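Local coordinates for magnetosome membrane protein MamB, putative Co/Zn/Cd cation transporter. Cation diffusion facilitator family (Desulfamplus magnetovallimortis, PDB 6QFJ), which probably transports divalent metal cations across the magnetosome membrane as a cation diffusion facilitator, of which this chain is the C-terminal domain, at residues Glu30-Val43 with Val67-Gln81. Sequence-based numbering, arbitrary orientation.
Sequences ELGQVLEFEIDLYV and VDRKSTVKVRLFAAQ
Strands 34-43 and 71-79 are the parallel pair of a beta-alpha-beta unit whose crossover is helix 49-66; residues 35-43 pair in register with 71-79. Leu35 N bonds Lys70 O at 3.0 Å and Thr72 N bonds back to Leu35 O at 2.9 Å, and each odd-numbered residue of 35-43 likewise turns N-H and C=O to the other strand. Branched and aromatic apolar side chains fill the face covered by helices 2-15 and 49-66, Phe37 packing on Ile10 and Ile39 on Ile63; Leu41 CD1 lies 4.2 Å from Val75 CG1, and Val67 CG2 3.8 Å from Phe37 CZ. The opposite face carries mostly charged and polar residues, with Tyr42 and Phe78 at its C-terminal end. There aspartate's two oxygens match Arg76 side-on, NE to Asp40 OD1 at 3.1 Å and NH1 to OD2 at 2.8 Å, the flat groups turned 49° apart; Phe78 CZ lies over one guanidinium face. Asp40 CG stands anti to its carbonyl carbon (chi1 -65°), laying the carboxylate alongside the arginine. Replacing Asp40 by alanine removes both acceptors and is likely to leave the Arg76 guanidinium without its charge partner and freer to turn. Arg69's flat guanidinium lies against Leu35 CG while NH1 bonds Gln33 O weakly (3.3 Å). A helix-crossed parallel pair with one apolar, one largely charged face fits the alpha-beta C-terminal domain of CDF transporters.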
ATOM      1  N   GLU A  30       6.058 -14.773  -1.118  1.00 58.41           N
ATOM      2  CA  GLU A  30       7.179 -15.012  -1.998  1.00 57.82           C
ATOM      3  C   GLU A  30       6.727 -15.898  -3.115  1.00 59.26           C
ATOM      4  O   GLU A  30       6.134 -16.917  -2.888  1.00 66.51           O
ATOM      5  CB  GLU A  30       8.349 -15.663  -1.320  1.00 60.28           C
ATOM      6  CG  GLU A  30       8.734 -14.894  -0.091  1.00 61.46           C
ATOM      7  CD  GLU A  30       9.976 -15.441   0.592  1.00 68.30           C
ATOM      8  OE1 GLU A  30       9.782 -16.174   1.564  1.00 72.38           O
ATOM      9  OE2 GLU A  30      11.129 -15.166   0.190  1.00 70.09           O
ATOM     10  N   LEU A  31       7.006 -15.471  -4.323  1.00 59.22           N
ATOM     11  CA  LEU A  31       6.886 -16.291  -5.492  1.00 63.45           C
ATOM     12  C   LEU A  31       8.263 -16.409  -6.178  1.00 62.94           C
ATOM     13  O   LEU A  31       8.615 -15.568  -6.989  1.00 58.11           O
ATOM     14  CB  LEU A  31       5.804 -15.727  -6.445  1.00 66.98           C
ATOM     15  CG  LEU A  31       5.555 -16.714  -7.613  1.00 76.26           C
ATOM     16  CD1 LEU A  31       4.521 -17.747  -7.164  1.00 78.44           C
ATOM     17  CD2 LEU A  31       5.135 -16.039  -8.919  1.00 76.15           C
ATOM     18  N   GLY A  32       8.993 -17.516  -5.912  1.00 60.13           N
ATOM     19  CA  GLY A  32      10.397 -17.607  -6.197  1.00 56.71           C
ATOM     20  C   GLY A  32      11.098 -16.401  -5.569  1.00 55.31           C
ATOM     21  O   GLY A  32      10.900 -16.103  -4.387  1.00 58.40           O
ATOM     22  N   GLN A  33      11.837 -15.664  -6.382  1.00 50.90           N
ATOM     23  CA  GLN A  33      12.611 -14.555  -5.947  1.00 49.85           C
ATOM     24  C   GLN A  33      11.782 -13.251  -5.964  1.00 47.28           C
ATOM     25  O   GLN A  33      12.347 -12.201  -5.793  1.00 48.94           O
ATOM     26  CB  GLN A  33      13.834 -14.387  -6.823  1.00 48.95           C
ATOM     27  CG  GLN A  33      14.820 -15.496  -6.652  1.00 53.43           C
ATOM     28  CD  GLN A  33      16.084 -15.275  -7.444  1.00 50.44           C
ATOM     29  OE1 GLN A  33      16.852 -14.348  -7.204  1.00 47.96           O
ATOM     30  NE2 GLN A  33      16.291 -16.125  -8.414  1.00 53.40           N
ATOM     31  N   VAL A  34      10.503 -13.321  -6.318  1.00 45.71           N
ATOM     32  CA  VAL A  34       9.654 -12.149  -6.425  1.00 43.05           C
ATOM     33  C   VAL A  34       8.817 -12.057  -5.178  1.00 42.88           C
ATOM     34  O   VAL A  34       8.169 -13.003  -4.817  1.00 44.86           O
ATOM     35  CB  VAL A  34       8.676 -12.102  -7.669  1.00 43.27           C
ATOM     36  CG1 VAL A  34       7.976 -10.754  -7.670  1.00 41.73           C
ATOM     37  CG2 VAL A  34       9.431 -12.248  -8.978  1.00 42.12           C
ATOM     38  N   LEU A  35       8.831 -10.889  -4.545  1.00 42.66           N
ATOM     39  CA  LEU A  35       7.914 -10.583  -3.501  1.00 44.02           C
ATOM     40  C   LEU A  35       6.629  -9.951  -4.035  1.00 43.25           C
ATOM     41  O   LEU A  35       6.659  -8.876  -4.674  1.00 41.59           O
ATOM     42  CB  LEU A  35       8.553  -9.643  -2.518  1.00 45.33           C
ATOM     43  CG  LEU A  35       9.494 -10.321  -1.555  1.00 54.64           C
ATOM     44  CD1 LEU A  35      10.224  -9.242  -0.771  1.00 53.59           C
ATOM     45  CD2 LEU A  35       8.708 -11.247  -0.611  1.00 63.95           C
ATOM     46  N   GLU A  36       5.515 -10.595  -3.741  1.00 44.01           N
ATOM     47  CA  GLU A  36       4.189 -10.095  -4.109  1.00 46.18           C
ATOM     48  C   GLU A  36       3.512  -9.386  -2.950  1.00 42.07           C
ATOM     49  O   GLU A  36       3.314  -9.972  -1.887  1.00 42.75           O
ATOM     50  CB  GLU A  36       3.295 -11.225  -4.580  1.00 48.78           C
ATOM     51  CG  GLU A  36       3.646 -11.625  -6.008  1.00 59.86           C
ATOM     52  CD  GLU A  36       2.977 -12.875  -6.508  1.00 64.45           C
ATOM     53  OE1 GLU A  36       2.339 -13.558  -5.699  1.00 65.49           O
ATOM     54  OE2 GLU A  36       3.146 -13.148  -7.711  1.00 67.11           O
ATOM     55  N   PHE A  37       3.161  -8.142  -3.169  1.00 36.07           N
ATOM     56  CA  PHE A  37       2.461  -7.361  -2.130  1.00 34.45           C
ATOM     57  C   PHE A  37       1.034  -7.059  -2.551  1.00 34.85           C
ATOM     58  O   PHE A  37       0.778  -6.721  -3.721  1.00 36.87           O
ATOM     59  CB  PHE A  37       3.162  -6.063  -1.862  1.00 32.34           C
ATOM     60  CG  PHE A  37       4.477  -6.235  -1.187  1.00 34.15           C
ATOM     61  CD1 PHE A  37       5.641  -6.386  -1.947  1.00 33.23           C
ATOM     62  CD2 PHE A  37       4.572  -6.160   0.175  1.00 36.64           C
ATOM     63  CE1 PHE A  37       6.837  -6.533  -1.331  1.00 36.07           C
ATOM     64  CE2 PHE A  37       5.807  -6.306   0.795  1.00 40.11           C
ATOM     65  CZ  PHE A  37       6.933  -6.526   0.044  1.00 37.31           C
ATOM     66  N   GLU A  38       0.103  -7.252  -1.616  1.00 36.25           N
ATOM     67  CA  GLU A  38      -1.294  -6.820  -1.746  1.00 35.55           C
ATOM     68  C   GLU A  38      -1.543  -5.819  -0.683  1.00 32.11           C
ATOM     69  O   GLU A  38      -1.417  -6.124   0.532  1.00 34.84           O
ATOM     70  CB  GLU A  38      -2.260  -7.998  -1.603  1.00 41.59           C
ATOM     71  CG  GLU A  38      -2.150  -8.950  -2.798  1.00 48.28           C
ATOM     72  CD  GLU A  38      -2.873 -10.261  -2.610  1.00 55.82           C
ATOM     73  OE1 GLU A  38      -2.940 -10.779  -1.491  1.00 61.87           O
ATOM     74  OE2 GLU A  38      -3.344 -10.784  -3.611  1.00 64.83           O
ATOM     75  N   ILE A  39      -1.847  -4.608  -1.105  1.00 29.09           N
ATOM     76  CA  ILE A  39      -2.024  -3.508  -0.192  1.00 32.81           C
ATOM     77  C   ILE A  39      -3.455  -2.967  -0.312  1.00 30.69           C
ATOM     78  O   ILE A  39      -3.884  -2.504  -1.418  1.00 28.07           O
ATOM     79  CB  ILE A  39      -1.027  -2.391  -0.484  1.00 33.92           C
ATOM     80  CG1 ILE A  39       0.374  -2.973  -0.611  1.00 39.97           C
ATOM     81  CG2 ILE A  39      -1.126  -1.303   0.579  1.00 33.46           C
ATOM     82  CD1 ILE A  39       1.357  -2.696   0.471  1.00 41.26           C
ATOM     83  N   ASP A  40      -4.187  -3.017   0.810  1.00 29.21           N
ATOM     84  CA  ASP A  40      -5.517  -2.432   0.906  1.00 30.21           C
ATOM     85  C   ASP A  40      -5.490  -1.184   1.751  1.00 28.50           C
ATOM     86  O   ASP A  40      -5.009  -1.219   2.881  1.00 28.70           O
ATOM     87  CB  ASP A  40      -6.498  -3.477   1.481  1.00 33.42           C
ATOM     88  CG  ASP A  40      -6.680  -4.666   0.558  1.00 38.95           C
ATOM     89  OD1 ASP A  40      -6.242  -4.595  -0.638  1.00 44.67           O
ATOM     90  OD2 ASP A  40      -7.170  -5.709   1.014  1.00 53.51           O
ATOM     91  N   LEU A  41      -6.036  -0.096   1.224  1.00 25.03           N
ATOM     92  CA  LEU A  41      -6.060   1.209   1.902  1.00 24.90           C
ATOM     93  C   LEU A  41      -7.401   1.836   1.960  1.00 24.75           C
ATOM     94  O   LEU A  41      -8.224   1.637   1.079  1.00 28.31           O
ATOM     95  CB  LEU A  41      -5.197   2.195   1.152  1.00 27.29           C
ATOM     96  CG  LEU A  41      -3.768   1.680   0.864  1.00 27.00           C
ATOM     97  CD1 LEU A  41      -3.081   2.601  -0.038  1.00 26.54           C
ATOM     98  CD2 LEU A  41      -3.012   1.519   2.140  1.00 26.03           C
ATOM     99  N   TYR A  42      -7.637   2.602   3.036  1.00 24.44           N
ATOM    100  CA  TYR A  42      -8.778   3.472   3.151  1.00 23.71           C
ATOM    101  C   TYR A  42      -8.403   4.803   2.656  1.00 23.85           C
ATOM    102  O   TYR A  42      -7.347   5.320   2.956  1.00 25.23           O
ATOM    103  CB  TYR A  42      -9.236   3.614   4.662  1.00 25.59           C
ATOM    104  CG  TYR A  42      -9.872   2.385   5.231  1.00 25.90           C
ATOM    105  CD1 TYR A  42     -11.044   1.917   4.705  1.00 28.72           C
ATOM    106  CD2 TYR A  42      -9.279   1.630   6.235  1.00 29.16           C
ATOM    107  CE1 TYR A  42     -11.620   0.779   5.172  1.00 29.61           C
ATOM    108  CE2 TYR A  42      -9.852   0.480   6.743  1.00 28.79           C
ATOM    109  CZ  TYR A  42     -11.036   0.072   6.198  1.00 31.12           C
ATOM    110  OH  TYR A  42     -11.667  -1.047   6.652  1.00 33.25           O
ATOM    111  N   VAL A  43      -9.283   5.402   1.886  1.00 27.05           N
ATOM    112  CA  VAL A  43      -9.084   6.756   1.371  1.00 26.53           C
ATOM    113  C   VAL A  43     -10.409   7.502   1.511  1.00 27.64           C
ATOM    114  O   VAL A  43     -11.462   6.876   1.737  1.00 31.75           O
ATOM    115  CB  VAL A  43      -8.717   6.730  -0.096  1.00 24.73           C
ATOM    116  CG1 VAL A  43      -7.403   5.979  -0.268  1.00 28.54           C
ATOM    117  CG2 VAL A  43      -9.802   6.022  -0.895  1.00 26.50           C
ATOM    118  N   VAL A  67      11.758  -2.019  -0.863  1.00 32.77           N
ATOM    119  CA  VAL A  67      12.153  -3.390  -1.149  1.00 34.00           C
ATOM    120  C   VAL A  67      13.196  -3.432  -2.263  1.00 38.17           C
ATOM    121  O   VAL A  67      12.917  -3.056  -3.401  1.00 40.38           O
ATOM    122  CB  VAL A  67      10.871  -4.171  -1.573  1.00 35.20           C
ATOM    123  CG1 VAL A  67      11.173  -5.602  -1.799  1.00 40.28           C
ATOM    124  CG2 VAL A  67       9.763  -4.034  -0.544  1.00 35.76           C
ATOM    125  N   ASP A  68      14.359  -3.973  -1.952  1.00 46.50           N
ATOM    126  CA  ASP A  68      15.476  -4.013  -2.881  0.50 53.53           C
ATOM    127  C   ASP A  68      15.195  -4.992  -4.041  1.00 54.88           C
ATOM    128  O   ASP A  68      15.444  -4.704  -5.226  1.00 59.98           O
ATOM    129  CB  ASP A  68      16.737  -4.487  -2.150  0.50 56.41           C
ATOM    130  CG  ASP A  68      16.789  -4.031  -0.670  0.50 58.25           C
ATOM    131  OD1 ASP A  68      15.937  -4.500   0.135  0.50 56.63           O
ATOM    132  OD2 ASP A  68      17.675  -3.216  -0.317  0.50 54.92           O
ATOM    133  N   ARG A  69      14.638  -6.133  -3.689  1.00 54.03           N
ATOM    134  CA  ARG A  69      14.343  -7.185  -4.656  1.00 50.77           C
ATOM    135  C   ARG A  69      13.145  -6.886  -5.542  1.00 43.02           C
ATOM    136  O   ARG A  69      12.336  -5.979  -5.280  1.00 38.84           O
ATOM    137  CB  ARG A  69      14.019  -8.479  -3.912  1.00 58.06           C
ATOM    138  CG  ARG A  69      14.223  -8.338  -2.409  1.00 62.09           C
ATOM    139  CD  ARG A  69      14.263  -9.688  -1.666  1.00 66.49           C
ATOM    140  NE  ARG A  69      13.595 -10.751  -2.375  1.00 69.40           N
ATOM    141  CZ  ARG A  69      13.204 -11.868  -1.795  1.00 76.53           C
ATOM    142  NH1 ARG A  69      12.577 -12.778  -2.525  1.00 84.25           N
ATOM    143  NH2 ARG A  69      13.400 -12.063  -0.499  1.00 75.90           N
ATOM    144  N   LYS A  70      13.022  -7.698  -6.552  1.00 36.14           N
ATOM    145  CA  LYS A  70      11.927  -7.601  -7.482  1.00 35.80           C
ATOM    146  C   LYS A  70      10.596  -7.834  -6.760  1.00 35.45           C
ATOM    147  O   LYS A  70      10.472  -8.744  -5.923  1.00 37.27           O
ATOM    148  CB  LYS A  70      12.079  -8.618  -8.622  1.00 38.03           C
ATOM    149  CG  LYS A  70      10.996  -8.471  -9.675  1.00 37.70           C
ATOM    150  CD  LYS A  70      11.132  -9.363 -10.895  1.00 40.25           C
ATOM    151  CE  LYS A  70       9.851  -9.250 -11.705  1.00 43.23           C
ATOM    152  NZ  LYS A  70       9.982  -9.341 -13.187  1.00 47.92           N
ATOM    153  N   SER A  71       9.596  -7.015  -7.100  1.00 33.89           N
ATOM    154  CA  SER A  71       8.313  -7.056  -6.492  1.00 32.98           C
ATOM    155  C   SER A  71       7.195  -6.804  -7.480  1.00 35.59           C
ATOM    156  O   SER A  71       7.372  -6.235  -8.550  1.00 35.04           O
ATOM    157  CB  SER A  71       8.206  -6.070  -5.336  1.00 33.64           C
ATOM    158  OG  SER A  71       8.274  -4.695  -5.795  1.00 32.63           O
ATOM    159  N   THR A  72       6.031  -7.297  -7.085  1.00 35.57           N
ATOM    160  CA  THR A  72       4.792  -7.026  -7.715  1.00 42.56           C
ATOM    161  C   THR A  72       3.886  -6.398  -6.638  1.00 38.12           C
ATOM    162  O   THR A  72       3.926  -6.809  -5.500  1.00 40.11           O
ATOM    163  CB  THR A  72       4.174  -8.346  -8.228  1.00 46.92           C
ATOM    164  OG1 THR A  72       4.541  -8.479  -9.602  1.00 60.64           O
ATOM    165  CG2 THR A  72       2.723  -8.400  -8.111  1.00 56.48           C
ATOM    166  N   VAL A  73       3.067  -5.444  -7.035  1.00 32.88           N
ATOM    167  CA  VAL A  73       2.290  -4.678  -6.062  1.00 33.11           C
ATOM    168  C   VAL A  73       0.871  -4.562  -6.563  1.00 32.89           C
ATOM    169  O   VAL A  73       0.621  -4.019  -7.629  1.00 31.95           O
ATOM    170  CB  VAL A  73       2.855  -3.240  -5.824  1.00 31.85           C
ATOM    171  CG1 VAL A  73       2.029  -2.536  -4.743  1.00 32.27           C
ATOM    172  CG2 VAL A  73       4.282  -3.309  -5.378  1.00 32.40           C
ATOM    173  N   LYS A  74      -0.059  -5.072  -5.794  1.00 34.53           N
ATOM    174  CA  LYS A  74      -1.459  -4.906  -6.143  1.00 35.64           C
ATOM    175  C   LYS A  74      -2.131  -4.010  -5.042  1.00 32.90           C
ATOM    176  O   LYS A  74      -2.133  -4.361  -3.852  1.00 27.42           O
ATOM    177  CB  LYS A  74      -2.072  -6.266  -6.244  1.00 40.81           C
ATOM    178  CG  LYS A  74      -3.571  -6.344  -6.152  1.00 45.81           C
ATOM    179  CD  LYS A  74      -4.249  -5.935  -7.447  1.00 52.00           C
ATOM    180  CE  LYS A  74      -5.753  -6.243  -7.324  1.00 60.23           C
ATOM    181  NZ  LYS A  74      -6.590  -5.121  -7.789  1.00 66.66           N
ATOM    182  N   VAL A  75      -2.722  -2.891  -5.453  1.00 29.35           N
ATOM    183  CA  VAL A  75      -3.275  -1.919  -4.475  1.00 29.83           C
ATOM    184  C   VAL A  75      -4.785  -1.856  -4.656  1.00 30.16           C
ATOM    185  O   VAL A  75      -5.236  -1.686  -5.793  1.00 27.21           O
ATOM    186  CB  VAL A  75      -2.688  -0.516  -4.690  1.00 27.41           C
ATOM    187  CG1 VAL A  75      -3.147   0.498  -3.627  1.00 27.55           C
ATOM    188  CG2 VAL A  75      -1.191  -0.579  -4.683  1.00 27.69           C
ATOM    189  N   ARG A  76      -5.536  -1.975  -3.549  1.00 27.62           N
ATOM    190  CA  ARG A  76      -6.966  -1.774  -3.606  1.00 31.38           C
ATOM    191  C   ARG A  76      -7.350  -0.611  -2.724  1.00 26.77           C
ATOM    192  O   ARG A  76      -6.883  -0.524  -1.614  1.00 25.71           O
ATOM    193  CB  ARG A  76      -7.716  -3.028  -3.217  1.00 32.81           C
ATOM    194  CG  ARG A  76      -7.531  -4.161  -4.244  1.00 38.66           C
ATOM    195  CD  ARG A  76      -8.421  -5.334  -3.971  1.00 41.08           C
ATOM    196  NE  ARG A  76      -8.210  -5.846  -2.620  1.00 46.13           N
ATOM    197  CZ  ARG A  76      -9.014  -6.744  -2.011  1.00 54.43           C
ATOM    198  NH1 ARG A  76      -8.755  -7.145  -0.764  1.00 48.27           N
ATOM    199  NH2 ARG A  76     -10.082  -7.269  -2.658  1.00 56.79           N
ATOM    200  N   LEU A  77      -8.249   0.247  -3.197  1.00 27.47           N
ATOM    201  CA  LEU A  77      -8.689   1.440  -2.409  1.00 28.01           C
ATOM    202  C   LEU A  77     -10.162   1.247  -1.967  1.00 27.83           C
ATOM    203  O   LEU A  77     -11.038   0.863  -2.766  1.00 25.98           O
ATOM    204  CB  LEU A  77      -8.590   2.695  -3.222  1.00 25.84           C
ATOM    205  CG  LEU A  77      -7.221   2.989  -3.863  1.00 26.51           C
ATOM    206  CD1 LEU A  77      -7.312   4.307  -4.578  1.00 26.93           C
ATOM    207  CD2 LEU A  77      -6.161   3.035  -2.833  1.00 23.98           C
ATOM    208  N   PHE A  78     -10.395   1.517  -0.679  1.00 26.35           N
ATOM    209  CA  PHE A  78     -11.708   1.436  -0.070  1.00 26.13           C
ATOM    210  C   PHE A  78     -12.073   2.762   0.560  1.00 24.37           C
ATOM    211  O   PHE A  78     -11.225   3.472   1.069  1.00 24.65           O
ATOM    212  CB  PHE A  78     -11.668   0.348   1.010  1.00 27.72           C
ATOM    213  CG  PHE A  78     -11.453  -1.010   0.472  1.00 27.77           C
ATOM    214  CD1 PHE A  78     -12.510  -1.825   0.090  1.00 30.10           C
ATOM    215  CD2 PHE A  78     -10.172  -1.494   0.343  1.00 30.96           C
ATOM    216  CE1 PHE A  78     -12.284  -3.106  -0.418  1.00 30.93           C
ATOM    217  CE2 PHE A  78      -9.934  -2.759  -0.152  1.00 30.37           C
ATOM    218  CZ  PHE A  78     -10.985  -3.592  -0.530  1.00 32.18           C
ATOM    219  N   ALA A  79     -13.350   3.122   0.549  1.00 25.64           N
ATOM    220  CA  ALA A  79     -13.828   4.346   1.196  1.00 27.01           C
ATOM    221  C   ALA A  79     -13.531   4.248   2.717  1.00 29.59           C
ATOM    222  O   ALA A  79     -13.942   3.292   3.377  1.00 29.30           O
ATOM    223  CB  ALA A  79     -15.326   4.508   1.013  1.00 27.64           C
ATOM    224  N   ALA A  80     -12.911   5.262   3.269  1.00 27.37           N
ATOM    225  CA  ALA A  80     -12.832   5.326   4.764  1.00 29.68           C
ATOM    226  C   ALA A  80     -14.228   5.244   5.382  1.00 31.51           C
ATOM    227  O   ALA A  80     -15.235   5.747   4.831  1.00 29.59           O
ATOM    228  CB  ALA A  80     -12.173   6.600   5.178  1.00 30.73           C
ATOM    229  N   GLN A  81     -14.262   4.668   6.559  1.00 33.19           N
ATOM    230  CA  GLN A  81     -15.486   4.366   7.264  1.00 39.93           C
ATOM    231  C   GLN A  81     -15.806   5.692   7.989  1.00 42.66           C
ATOM    232  O   GLN A  81     -14.924   6.227   8.643  1.00 40.50           O
ATOM    233  CB  GLN A  81     -15.183   3.284   8.318  1.00 42.01           C
ATOM    234  CG  GLN A  81     -14.145   2.282   7.798  1.00 46.41           C
ATOM    235  CD  GLN A  81     -14.033   1.047   8.623  1.00 49.90           C
ATOM    236  OE1 GLN A  81     -13.154   0.961   9.454  1.00 58.96           O
ATOM    237  NE2 GLN A  81     -14.927   0.116   8.430  1.00 52.36           N
TER